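Local coordinates for DNA repair and telomere maintenance protein nbs1 (Schizosaccharomyces pombe, PDB 3HUF) that recognises phosphorylated partner proteins such as Ctp1 and, as part of the MRN complex, serves DNA double-strand break repair and telomere maintenance, at residues S42-A48 / L102-P106; P65-K71 / N89-E95. All coordinates share one frame; numbering follows the deposited sequence.

Contact 1. Residues S42-A48 / L102-P106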
ATOM      1  N   SER A  42      10.021 -36.796   0.794  1.00 39.89           N
ATOM      2  CA  SER A  42      10.485 -36.638   2.181  1.00 39.72           C
ATOM      3  C   SER A  42       9.600 -35.712   3.026  1.00 39.06           C
ATOM      4  O   SER A  42       9.876 -35.483   4.205  1.00 39.04           O
ATOM      5  CB  SER A  42      11.940 -36.148   2.199  1.00 39.84           C
ATOM      6  OG  SER A  42      12.039 -34.861   1.584  1.00 39.20           O
ATOM      7  N   ILE A  43       8.533 -35.215   2.419  1.00 38.55           N
ATOM      8  CA  ILE A  43       7.546 -34.379   3.107  1.00 38.20           C
ATOM      9  C   ILE A  43       6.503 -35.286   3.747  1.00 38.20           C
ATOM     10  O   ILE A  43       5.964 -36.158   3.083  1.00 38.23           O
ATOM     11  CB  ILE A  43       6.870 -33.419   2.114  1.00 37.62           C
ATOM     12  CG1 ILE A  43       7.941 -32.567   1.438  1.00 37.64           C
ATOM     13  CG2 ILE A  43       5.803 -32.521   2.814  1.00 36.93           C
ATOM     14  CD1 ILE A  43       7.409 -31.564   0.435  1.00 34.07           C
ATOM     15  N   SER A  44       6.247 -35.102   5.040  1.00 38.44           N
ATOM     16  CA  SER A  44       5.226 -35.876   5.749  1.00 38.23           C
ATOM     17  C   SER A  44       3.845 -35.530   5.235  1.00 38.91           C
ATOM     18  O   SER A  44       3.639 -34.436   4.693  1.00 38.93           O
ATOM     19  CB  SER A  44       5.271 -35.596   7.237  1.00 37.44           C
ATOM     20  OG  SER A  44       6.563 -35.828   7.732  1.00 37.95           O
ATOM     21  N   LYS A  45       2.912 -36.466   5.413  1.00 38.95           N
ATOM     22  CA  LYS A  45       1.518 -36.290   5.011  1.00 39.77           C
ATOM     23  C   LYS A  45       0.911 -34.975   5.503  1.00 39.35           C
ATOM     24  O   LYS A  45       0.326 -34.232   4.727  1.00 39.06           O
ATOM     25  CB  LYS A  45       0.672 -37.461   5.502  1.00 39.71           C
ATOM     26  CG  LYS A  45       0.987 -38.760   4.818  1.00 40.87           C
ATOM     27  CD  LYS A  45      -0.042 -39.806   5.169  1.00 41.32           C
ATOM     28  CE  LYS A  45       0.643 -41.107   5.479  1.00 41.06           C
ATOM     29  NZ  LYS A  45       1.463 -40.951   6.710  1.00 40.74           N
ATOM     30  N   ARG A  46       1.024 -34.730   6.804  1.00 39.61           N
ATOM     31  CA  ARG A  46       0.756 -33.422   7.395  1.00 39.69           C
ATOM     32  C   ARG A  46       2.104 -32.975   7.967  1.00 39.05           C
ATOM     33  O   ARG A  46       2.590 -33.583   8.929  1.00 38.72           O
ATOM     34  CB  ARG A  46      -0.275 -33.529   8.518  1.00 39.77           C
ATOM     35  CG  ARG A  46      -1.674 -33.947   8.088  1.00 42.79           C
ATOM     36  CD  ARG A  46      -2.631 -34.112   9.293  1.00 47.35           C
ATOM     37  NE  ARG A  46      -2.829 -32.881  10.074  1.00 51.21           N
ATOM     38  CZ  ARG A  46      -2.277 -32.638  11.270  1.00 54.05           C
ATOM     39  NH1 ARG A  46      -1.481 -33.539  11.849  1.00 54.96           N
ATOM     40  NH2 ARG A  46      -2.524 -31.490  11.901  1.00 54.86           N
ATOM     41  N   HIS A  47       2.715 -31.939   7.386  1.00 37.76           N
ATOM     42  CA  HIS A  47       4.128 -31.651   7.677  1.00 37.17           C
ATOM     43  C   HIS A  47       4.377 -30.423   8.557  1.00 37.31           C
ATOM     44  O   HIS A  47       5.114 -30.499   9.553  1.00 37.44           O
ATOM     45  CB  HIS A  47       4.956 -31.557   6.387  1.00 36.69           C
ATOM     46  CG  HIS A  47       6.435 -31.573   6.624  1.00 35.82           C
ATOM     47  ND1 HIS A  47       7.219 -32.676   6.382  1.00 37.48           N
ATOM     48  CD2 HIS A  47       7.271 -30.621   7.097  1.00 34.30           C
ATOM     49  CE1 HIS A  47       8.474 -32.407   6.698  1.00 36.83           C
ATOM     50  NE2 HIS A  47       8.531 -31.162   7.128  1.00 34.44           N
ATOM     51  N   ALA A  48       3.785 -29.299   8.170  1.00 36.46           N
ATOM     52  CA  ALA A  48       3.975 -28.034   8.855  1.00 36.78           C
ATOM     53  C   ALA A  48       2.654 -27.293   9.049  1.00 36.77           C
ATOM     54  O   ALA A  48       1.700 -27.486   8.289  1.00 36.94           O
ATOM     55  CB  ALA A  48       4.957 -27.141   8.067  1.00 36.13           C
ATOM     56  N   LEU A 102      10.865 -28.223   3.620  1.00 37.91           N
ATOM     57  CA  LEU A 102      10.128 -29.279   4.277  1.00 38.56           C
ATOM     58  C   LEU A 102      10.873 -30.569   4.063  1.00 39.38           C
ATOM     59  O   LEU A 102      11.093 -30.992   2.915  1.00 39.36           O
ATOM     60  CB  LEU A 102       8.723 -29.380   3.709  1.00 38.39           C
ATOM     61  CG  LEU A 102       7.919 -28.082   3.715  1.00 38.52           C
ATOM     62  CD1 LEU A 102       6.536 -28.385   3.236  1.00 40.24           C
ATOM     63  CD2 LEU A 102       7.873 -27.451   5.120  1.00 38.54           C
ATOM     64  N   GLY A 103      11.280 -31.188   5.168  1.00 39.63           N
ATOM     65  CA  GLY A 103      11.965 -32.466   5.096  1.00 39.97           C
ATOM     66  C   GLY A 103      13.312 -32.313   4.423  1.00 40.56           C
ATOM     67  O   GLY A 103      14.093 -31.415   4.761  1.00 40.57           O
ATOM     68  N   LYS A 104      13.579 -33.194   3.467  1.00 40.61           N
ATOM     69  CA  LYS A 104      14.776 -33.111   2.660  1.00 41.17           C
ATOM     70  C   LYS A 104      14.417 -32.704   1.238  1.00 41.67           C
ATOM     71  O   LYS A 104      15.169 -32.974   0.308  1.00 41.72           O
ATOM     72  CB  LYS A 104      15.487 -34.459   2.639  1.00 41.22           C
ATOM     73  CG  LYS A 104      16.033 -34.876   3.972  1.00 41.34           C
ATOM     74  CD  LYS A 104      16.196 -36.358   3.976  1.00 41.85           C
ATOM     75  CE  LYS A 104      17.538 -36.736   4.538  1.00 42.64           C
ATOM     76  NZ  LYS A 104      17.789 -38.194   4.334  1.00 43.25           N
ATOM     77  N   CYS A 105      13.271 -32.052   1.060  1.00 42.20           N
ATOM     78  CA  CYS A 105      12.870 -31.693  -0.288  1.00 42.82           C
ATOM     79  C   CYS A 105      13.860 -30.695  -0.865  1.00 43.29           C
ATOM     80  O   CYS A 105      14.114 -29.666  -0.256  1.00 43.53           O
ATOM     81  CB  CYS A 105      11.450 -31.151  -0.329  1.00 42.81           C
ATOM     82  SG  CYS A 105      10.978 -30.620  -1.969  1.00 42.17           S
ATOM     83  N   PRO A 106      14.459 -31.024  -2.029  1.00 44.17           N
ATOM     84  CA  PRO A 106      15.484 -30.144  -2.611  1.00 44.51           C
ATOM     85  C   PRO A 106      14.943 -28.790  -3.107  1.00 44.73           C
ATOM     86  O   PRO A 106      15.730 -27.883  -3.378  1.00 45.40           O
ATOM     87  CB  PRO A 106      16.083 -30.983  -3.755  1.00 44.53           C
ATOM     88  CG  PRO A 106      15.065 -32.006  -4.074  1.00 44.48           C
ATOM     89  CD  PRO A 106      14.235 -32.237  -2.837  1.00 44.01           C
TER
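Ser-42 carries the polar link between the two loops: its OG accepts the backbone N-H of Lys-104 at 2.9 Å, the N-H...O angle of 136° making it a markedly bent bond. With chi1 at 62°, OG sits between the backbone N and the carbonyl carbon and reaches the type II' turn of Leu-102 to Cys-105. Gly-103 suits this turn because its phi is positive and a CB there would run into Ser-42 O.

The apolar contacts centre on Leu-102. Its CB lies over one face of the His-47 imidazole, 4.0 Å from the ring centroid, a CH-pi contact, while its CD2 touches Ala-48 CB. Ile-43 CG1 meets Leu-102 CB at 4.0 Å, and Ile-43 CD1 reaches Cys-105 CB.

Two bonds fix the histidine ring: Ser-44 N donates to His-47 ND1 in the ring plane (2.9 Å), and NE2 bonds to Gly-78 O.

Ser-44 OG and Lys-45 N hydrogen-bond to a modified side chain of the bound peptide, and Lys-104 NZ forms a salt bridge with an acidic one of that peptide. Because ND1 holds Ser-44, whose OG binds the peptide, the buried histidine is probably a second-shell residue positioning that FHA loop.

Contact 2. Residues P65-K71 / N89-E95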
ATOM      1  N   PRO A  65       5.737  -6.780   7.579  1.00 37.85           N
ATOM      2  CA  PRO A  65       4.818  -7.850   7.239  1.00 37.75           C
ATOM      3  C   PRO A  65       3.995  -8.359   8.429  1.00 37.86           C
ATOM      4  O   PRO A  65       4.359  -8.151   9.607  1.00 37.09           O
ATOM      5  CB  PRO A  65       5.774  -8.965   6.774  1.00 37.42           C
ATOM      6  CG  PRO A  65       6.971  -8.805   7.638  1.00 37.02           C
ATOM      7  CD  PRO A  65       7.125  -7.292   7.784  1.00 37.97           C
ATOM      8  N   CYS A  66       2.905  -9.054   8.132  1.00 37.72           N
ATOM      9  CA  CYS A  66       2.199  -9.807   9.168  1.00 37.87           C
ATOM     10  C   CYS A  66       3.136 -10.888   9.677  1.00 37.62           C
ATOM     11  O   CYS A  66       3.896 -11.476   8.888  1.00 37.13           O
ATOM     12  CB  CYS A  66       0.960 -10.462   8.595  1.00 37.92           C
ATOM     13  SG  CYS A  66      -0.354  -9.301   8.189  1.00 41.00           S
ATOM     14  N   GLU A  67       3.102 -11.128  10.985  1.00 37.14           N
ATOM     15  CA  GLU A  67       3.958 -12.159  11.585  1.00 37.47           C
ATOM     16  C   GLU A  67       3.620 -13.524  10.988  1.00 37.43           C
ATOM     17  O   GLU A  67       2.444 -13.923  10.907  1.00 36.72           O
ATOM     18  CB  GLU A  67       3.777 -12.207  13.108  1.00 37.76           C
ATOM     19  CG  GLU A  67       4.694 -13.202  13.801  1.00 37.96           C
ATOM     20  CD  GLU A  67       4.667 -13.024  15.284  1.00 40.79           C
ATOM     21  OE1 GLU A  67       4.473 -14.036  16.011  1.00 40.85           O
ATOM     22  OE2 GLU A  67       4.816 -11.858  15.720  1.00 40.23           O
ATOM     23  N   PHE A  68       4.662 -14.224  10.563  1.00 37.34           N
ATOM     24  CA  PHE A  68       4.523 -15.513   9.896  1.00 37.10           C
ATOM     25  C   PHE A  68       5.159 -16.548  10.827  1.00 37.39           C
ATOM     26  O   PHE A  68       6.347 -16.471  11.133  1.00 37.49           O
ATOM     27  CB  PHE A  68       5.258 -15.431   8.550  1.00 37.10           C
ATOM     28  CG  PHE A  68       4.911 -16.533   7.560  1.00 37.87           C
ATOM     29  CD1 PHE A  68       4.323 -16.208   6.332  1.00 37.68           C
ATOM     30  CD2 PHE A  68       5.207 -17.877   7.829  1.00 34.81           C
ATOM     31  CE1 PHE A  68       4.026 -17.200   5.401  1.00 36.72           C
ATOM     32  CE2 PHE A  68       4.931 -18.872   6.893  1.00 34.76           C
ATOM     33  CZ  PHE A  68       4.333 -18.532   5.680  1.00 36.39           C
ATOM     34  N   GLU A  69       4.366 -17.524  11.275  1.00 37.33           N
ATOM     35  CA  GLU A  69       4.854 -18.558  12.181  1.00 37.30           C
ATOM     36  C   GLU A  69       4.828 -19.918  11.511  1.00 37.16           C
ATOM     37  O   GLU A  69       3.936 -20.210  10.713  1.00 36.92           O
ATOM     38  CB  GLU A  69       4.013 -18.583  13.463  1.00 37.38           C
ATOM     39  CG  GLU A  69       3.798 -17.207  14.014  1.00 39.34           C
ATOM     40  CD  GLU A  69       2.760 -17.130  15.105  1.00 42.25           C
ATOM     41  OE1 GLU A  69       1.951 -18.063  15.249  1.00 44.82           O
ATOM     42  OE2 GLU A  69       2.752 -16.116  15.817  1.00 42.02           O
ATOM     43  N   VAL A  70       5.821 -20.739  11.829  1.00 37.42           N
ATOM     44  CA  VAL A  70       5.951 -22.087  11.266  1.00 37.23           C
ATOM     45  C   VAL A  70       6.147 -23.057  12.424  1.00 37.67           C
ATOM     46  O   VAL A  70       7.050 -22.873  13.216  1.00 36.45           O
ATOM     47  CB  VAL A  70       7.167 -22.182  10.298  1.00 36.73           C
ATOM     48  CG1 VAL A  70       7.461 -23.640   9.916  1.00 38.21           C
ATOM     49  CG2 VAL A  70       6.938 -21.321   9.037  1.00 36.14           C
ATOM     50  N   LYS A  71       5.288 -24.072  12.519  1.00 38.19           N
ATOM     51  CA  LYS A  71       5.508 -25.200  13.398  1.00 38.75           C
ATOM     52  C   LYS A  71       5.770 -26.482  12.617  1.00 38.46           C
ATOM     53  O   LYS A  71       5.099 -26.769  11.630  1.00 37.69           O
ATOM     54  CB  LYS A  71       4.303 -25.430  14.304  1.00 39.50           C
ATOM     55  CG  LYS A  71       4.129 -24.389  15.388  1.00 42.34           C
ATOM     56  CD  LYS A  71       3.819 -25.096  16.703  1.00 48.58           C
ATOM     57  CE  LYS A  71       4.862 -26.191  16.989  1.00 51.22           C
ATOM     58  NZ  LYS A  71       4.569 -27.022  18.211  1.00 52.04           N
ATOM     59  N   ASN A  89       7.486 -26.006  19.621  1.00 52.67           N
ATOM     60  CA  ASN A  89       6.914 -24.673  19.892  1.00 52.42           C
ATOM     61  C   ASN A  89       6.973 -23.723  18.693  1.00 51.53           C
ATOM     62  O   ASN A  89       6.368 -22.657  18.720  1.00 52.00           O
ATOM     63  CB  ASN A  89       7.545 -24.008  21.122  1.00 53.07           C
ATOM     64  CG  ASN A  89       7.361 -24.828  22.412  1.00 54.78           C
ATOM     65  OD1 ASN A  89       7.405 -26.068  22.414  1.00 56.07           O
ATOM     66  ND2 ASN A  89       7.181 -24.120  23.522  1.00 56.85           N
ATOM     67  N   GLY A  90       7.701 -24.106  17.646  1.00 50.22           N
ATOM     68  CA  GLY A  90       7.726 -23.338  16.402  1.00 49.01           C
ATOM     69  C   GLY A  90       8.614 -22.107  16.455  1.00 48.09           C
ATOM     70  O   GLY A  90       9.326 -21.899  17.431  1.00 47.31           O
ATOM     71  N   ASP A  91       8.577 -21.309  15.388  1.00 47.06           N
ATOM     72  CA  ASP A  91       9.305 -20.050  15.300  1.00 46.82           C
ATOM     73  C   ASP A  91       8.402 -19.023  14.614  1.00 46.31           C
ATOM     74  O   ASP A  91       7.534 -19.387  13.853  1.00 46.13           O
ATOM     75  CB  ASP A  91      10.574 -20.214  14.458  1.00 47.09           C
ATOM     76  CG  ASP A  91      11.697 -20.925  15.196  1.00 48.87           C
ATOM     77  OD1 ASP A  91      11.881 -20.692  16.410  1.00 53.20           O
ATOM     78  OD2 ASP A  91      12.432 -21.694  14.546  1.00 49.52           O
ATOM     79  N   SER A  92       8.630 -17.747  14.880  1.00 45.76           N
ATOM     80  CA  SER A  92       7.946 -16.677  14.179  1.00 46.00           C
ATOM     81  C   SER A  92       8.941 -15.771  13.496  1.00 45.13           C
ATOM     82  O   SER A  92      10.060 -15.578  13.969  1.00 44.25           O
ATOM     83  CB  SER A  92       7.031 -15.852  15.088  1.00 46.09           C
ATOM     84  OG  SER A  92       7.316 -16.035  16.444  1.00 49.55           O
ATOM     85  N   TYR A  93       8.499 -15.216  12.380  1.00 44.37           N
ATOM     86  CA  TYR A  93       9.361 -14.476  11.491  1.00 44.45           C
ATOM     87  C   TYR A  93       8.678 -13.192  11.097  1.00 44.64           C
ATOM     88  O   TYR A  93       7.495 -13.200  10.770  1.00 44.24           O
ATOM     89  CB  TYR A  93       9.680 -15.332  10.258  1.00 43.99           C
ATOM     90  CG  TYR A  93      10.800 -16.324  10.522  1.00 45.33           C
ATOM     91  CD1 TYR A  93      10.550 -17.611  11.026  1.00 43.22           C
ATOM     92  CD2 TYR A  93      12.123 -15.953  10.301  1.00 46.36           C
ATOM     93  CE1 TYR A  93      11.608 -18.495  11.282  1.00 41.97           C
ATOM     94  CE2 TYR A  93      13.167 -16.819  10.548  1.00 46.17           C
ATOM     95  CZ  TYR A  93      12.915 -18.081  11.035  1.00 44.41           C
ATOM     96  OH  TYR A  93      14.026 -18.888  11.263  1.00 47.28           O
ATOM     97  N   LYS A  94       9.422 -12.089  11.161  1.00 45.35           N
ATOM     98  CA  LYS A  94       8.957 -10.815  10.630  1.00 47.04           C
ATOM     99  C   LYS A  94       9.811 -10.268   9.506  1.00 47.18           C
ATOM    100  O   LYS A  94       9.763  -9.086   9.208  1.00 48.46           O
ATOM    101  CB  LYS A  94       8.754  -9.784  11.738  1.00 47.88           C
ATOM    102  CG  LYS A  94       7.277  -9.615  12.052  1.00 50.21           C
ATOM    103  CD  LYS A  94       7.013  -8.460  13.001  1.00 54.66           C
ATOM    104  CE  LYS A  94       5.503  -8.360  13.289  1.00 55.51           C
ATOM    105  NZ  LYS A  94       5.107  -7.173  14.099  1.00 53.89           N
ATOM    106  N   GLU A  95      10.579 -11.134   8.867  1.00 47.03           N
ATOM    107  CA  GLU A  95      11.332 -10.772   7.672  1.00 46.67           C
ATOM    108  C   GLU A  95      10.400 -10.898   6.469  1.00 45.54           C
ATOM    109  O   GLU A  95       9.390 -11.603   6.536  1.00 44.96           O
ATOM    110  CB  GLU A  95      12.482 -11.752   7.479  1.00 47.15           C
ATOM    111  CG  GLU A  95      13.649 -11.538   8.411  1.00 52.49           C
ATOM    112  CD  GLU A  95      13.988 -12.813   9.139  1.00 59.98           C
ATOM    113  OE1 GLU A  95      14.523 -13.753   8.488  1.00 63.93           O
ATOM    114  OE2 GLU A  95      13.707 -12.883  10.365  1.00 63.15           O
TER
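Phe-68 to Lys-71 and Asp-91 to Tyr-93 run antiparallel, the second being an edge strand of its sheet, their directions 155° apart and their axes 4.6 Å from each other. Phe-68 with Tyr-93 and Val-70 with Asp-91 are hydrogen-bonded pairs, each joined by two backbone bonds; Phe-68 N to Tyr-93 O, at 3.0 Å, is nearly straight (173°). Between them Glu-69 and Ser-92 form a non-hydrogen-bonded pair, with Glu-69 CA 3.3 Å from Asp-91 O.

Phe-68, Val-70, Asp-91 and Tyr-93 share one face. There Phe-68 meets the rings of Trp-2 and Phe-50, and Val-70 and Tyr-93 both rest on Val-81; apolar groups suit the buried Phe-68 and Val-70, Asp-91 and Tyr-93 being more exposed. On the other face Glu-69 CG lies 3.7 Å from Ser-92 CB, and Glu-67 OE1 lies 3.3 Å from the same CB; a small serine fits beside the two acids.

Lys-71, bent at chi2 and chi3, folds its methylenes along the opposing backbone, CE lying 3.6 Å from Gly-90 N. Shortening this lysine to an alanine would probably leave the backbone of Asn-89 and Gly-90 without its aliphatic cover. Gly-90 suits its place because a CB would collide with Lys-71 CG and Val-70 O. Backbone bonding joins the strands, while Phe-68 and Val-70 turn to the interior and Glu-69 and Ser-92 put polar groups on the opposite face.

Overall arrangement
Both contacts belong to the FHA domain, contact 1 at its peptide-binding end and contact 2 at the edge of a sheet. Contact 1 is mostly buried and joins two loops; one side-chain hydrogen bond and apolar packing around a histidine hold it. Contact 2 is partly buried and pairs strand 68-72 with strand 91-93, an outermost strand of the five-stranded sheet, chiefly through backbone bonds. Their centres are about 18 Å apart, yet they touch where Ala-48 CB meets Lys-71 O at 3.6 Å. There strand 48-52 lies beside strand 68-72, so the sheet connects the loop 42-48 to its edge, while 102-106 comes from the other, six-stranded sheet.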